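Local coordinates for putative oxidoreductase (Klebsiella pneumoniae subsp. pneumoniae MGH 78578, PDB 3E82), which probably acts as a nucleotide-dependent oxidoreductase of the Gfo/Idh/MocA family, its substrate not established, at residues 185-189 and 325-330. Numbering follows the deposited sequence.
Sequences IDQAL and AVMAVL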
loop_
_atom_site.group_PDB
_atom_site.type_symbol
_atom_site.label_atom_id
_atom_site.label_comp_id
_atom_site.label_asym_id
_atom_site.label_seq_id
_atom_site.Cartn_x
_atom_site.Cartn_y
_atom_site.Cartn_z
ATOM N N ILE B 185 0.979 -1.646 -14.398
ATOM C CA ILE B 185 -0.056 -2.635 -14.687
ATOM C C ILE B 185 0.461 -3.738 -15.609
ATOM O O ILE B 185 0.314 -4.924 -15.318
ATOM C CB ILE B 185 -1.275 -1.989 -15.377
ATOM C CG1 ILE B 185 -1.928 -0.970 -14.447
ATOM C CG2 ILE B 185 -2.279 -3.072 -15.785
ATOM C CD1 ILE B 185 -2.870 -0.029 -15.175
ATOM N N ASP B 186 1.069 -3.341 -16.720
ATOM C CA ASP B 186 1.575 -4.299 -17.697
ATOM C C ASP B 186 2.472 -5.363 -17.070
ATOM O O ASP B 186 2.327 -6.542 -17.373
ATOM C CB ASP B 186 2.334 -3.573 -18.820
ATOM C CG ASP B 186 2.729 -4.500 -19.945
ATOM O OD1 ASP B 186 1.833 -5.162 -20.506
ATOM O OD2 ASP B 186 3.932 -4.567 -20.270
ATOM N N GLN B 187 3.400 -4.941 -16.213
ATOM C CA GLN B 187 4.301 -5.874 -15.534
ATOM C C GLN B 187 3.507 -6.854 -14.671
ATOM O O GLN B 187 3.790 -8.053 -14.656
ATOM C CB GLN B 187 5.321 -5.110 -14.669
ATOM C CG GLN B 187 6.414 -4.416 -15.473
ATOM C CD GLN B 187 7.229 -3.397 -14.665
ATOM O OE1 GLN B 187 6.842 -2.997 -13.563
ATOM N NE2 GLN B 187 8.354 -2.958 -15.231
ATOM N N ALA B 188 2.506 -6.345 -13.959
ATOM C CA ALA B 188 1.679 -7.192 -13.108
ATOM C C ALA B 188 0.915 -8.242 -13.918
ATOM O O ALA B 188 0.875 -9.417 -13.545
ATOM C CB ALA B 188 0.698 -6.332 -12.304
ATOM N N LEU B 189 0.307 -7.826 -15.026
ATOM C CA LEU B 189 -0.454 -8.752 -15.857
ATOM C C LEU B 189 0.459 -9.825 -16.446
ATOM O O LEU B 189 0.096 -10.996 -16.512
ATOM C CB LEU B 189 -1.172 -7.988 -16.981
ATOM C CG LEU B 189 -2.159 -6.913 -16.518
ATOM C CD1 LEU B 189 -2.822 -6.241 -17.720
ATOM C CD2 LEU B 189 -3.200 -7.549 -15.613
ATOM N N ALA B 325 -5.802 -4.972 -22.423
ATOM C CA ALA B 325 -5.963 -5.427 -21.046
ATOM C C ALA B 325 -5.491 -4.340 -20.074
ATOM O O ALA B 325 -6.137 -4.080 -19.075
ATOM C CB ALA B 325 -5.165 -6.712 -20.827
ATOM N N VAL B 326 -4.358 -3.711 -20.379
ATOM C CA VAL B 326 -3.826 -2.637 -19.537
ATOM C C VAL B 326 -4.847 -1.504 -19.492
ATOM O O VAL B 326 -5.139 -0.953 -18.430
ATOM C CB VAL B 326 -2.498 -2.092 -20.103
ATOM C CG1 VAL B 326 -2.117 -0.778 -19.400
ATOM C CG2 VAL B 326 -1.403 -3.132 -19.933
HETATM N N MSE B 327 -5.401 -1.165 -20.656
HETATM C CA MSE B 327 -6.387 -0.095 -20.732
HETATM C C MSE B 327 -7.600 -0.440 -19.874
HETATM O O MSE B 327 -8.151 0.420 -19.196
HETATM C CB MSE B 327 -6.823 0.139 -22.187
HETATM C CG MSE B 327 -5.761 0.791 -23.063
HETATM SE SE MSE B 327 -6.447 1.174 -24.858
HETATM C CE MSE B 327 -7.973 2.262 -24.339
ATOM N N ALA B 328 -7.998 -1.706 -19.893
ATOM C CA ALA B 328 -9.150 -2.146 -19.116
ATOM C C ALA B 328 -8.919 -1.927 -17.622
ATOM O O ALA B 328 -9.793 -1.417 -16.914
ATOM C CB ALA B 328 -9.433 -3.608 -19.392
ATOM N N VAL B 329 -7.736 -2.304 -17.151
ATOM C CA VAL B 329 -7.389 -2.138 -15.737
ATOM C C VAL B 329 -7.290 -0.650 -15.410
ATOM O O VAL B 329 -7.786 -0.181 -14.385
ATOM C CB VAL B 329 -6.029 -2.812 -15.421
ATOM C CG1 VAL B 329 -5.612 -2.509 -13.985
ATOM C CG2 VAL B 329 -6.137 -4.322 -15.656
ATOM N N LEU B 330 -6.641 0.085 -16.300
ATOM C CA LEU B 330 -6.464 1.514 -16.128
ATOM C C LEU B 330 -7.822 2.189 -15.909
ATOM O O LEU B 330 -8.004 2.937 -14.950
ATOM C CB LEU B 330 -5.778 2.095 -17.370
ATOM C CG LEU B 330 -5.025 3.407 -17.175
ATOM C CD1 LEU B 330 -3.771 3.143 -16.349
ATOM C CD2 LEU B 330 -4.656 4.003 -18.548
#
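Ile185 and Val329 meet tip to tip where helix 176-192 packs on helix 320-339, a helix pair within the C-terminal alpha/beta domain of this Gfo/Idh/MocA family member. The segment axes come within 9.8 Å at an angle of 115°, and aliphatic side chains supply most of the contact. Ile185 makes the largest contribution, with two branches: CG2 rests on Val329 CB at 3.8 Å, while CD1, at the end of a nearly extended chain (chi2 164°), runs on to Leu330 CD1 at 3.5 Å, the two side chains crossing at about a right angle. One turn later Leu189 lays CD1 against Ala325 and Val326, 3.9 Å from Ala325 CB and 4.1 Å from Val326 CG2. That same Val326 methyl lies beside the backbone of Asp186, where the two segments' backbones come nearest, with CA atoms of Asp186 and Val326 5.9 Å apart. Asp186 offers CA and CB to that methyl, while its carboxylate OD2 forms a salt bridge with Arg128. Trp177 and Pro182, from the helix of Ile185, border the Ile185-Leu330 end; the Trp177 indole NE1 also hydrogen-bonds to Leu330 O. Carboxylate atom OD1 of Asp186 still grazes Val326 CG2 at 3.9 Å.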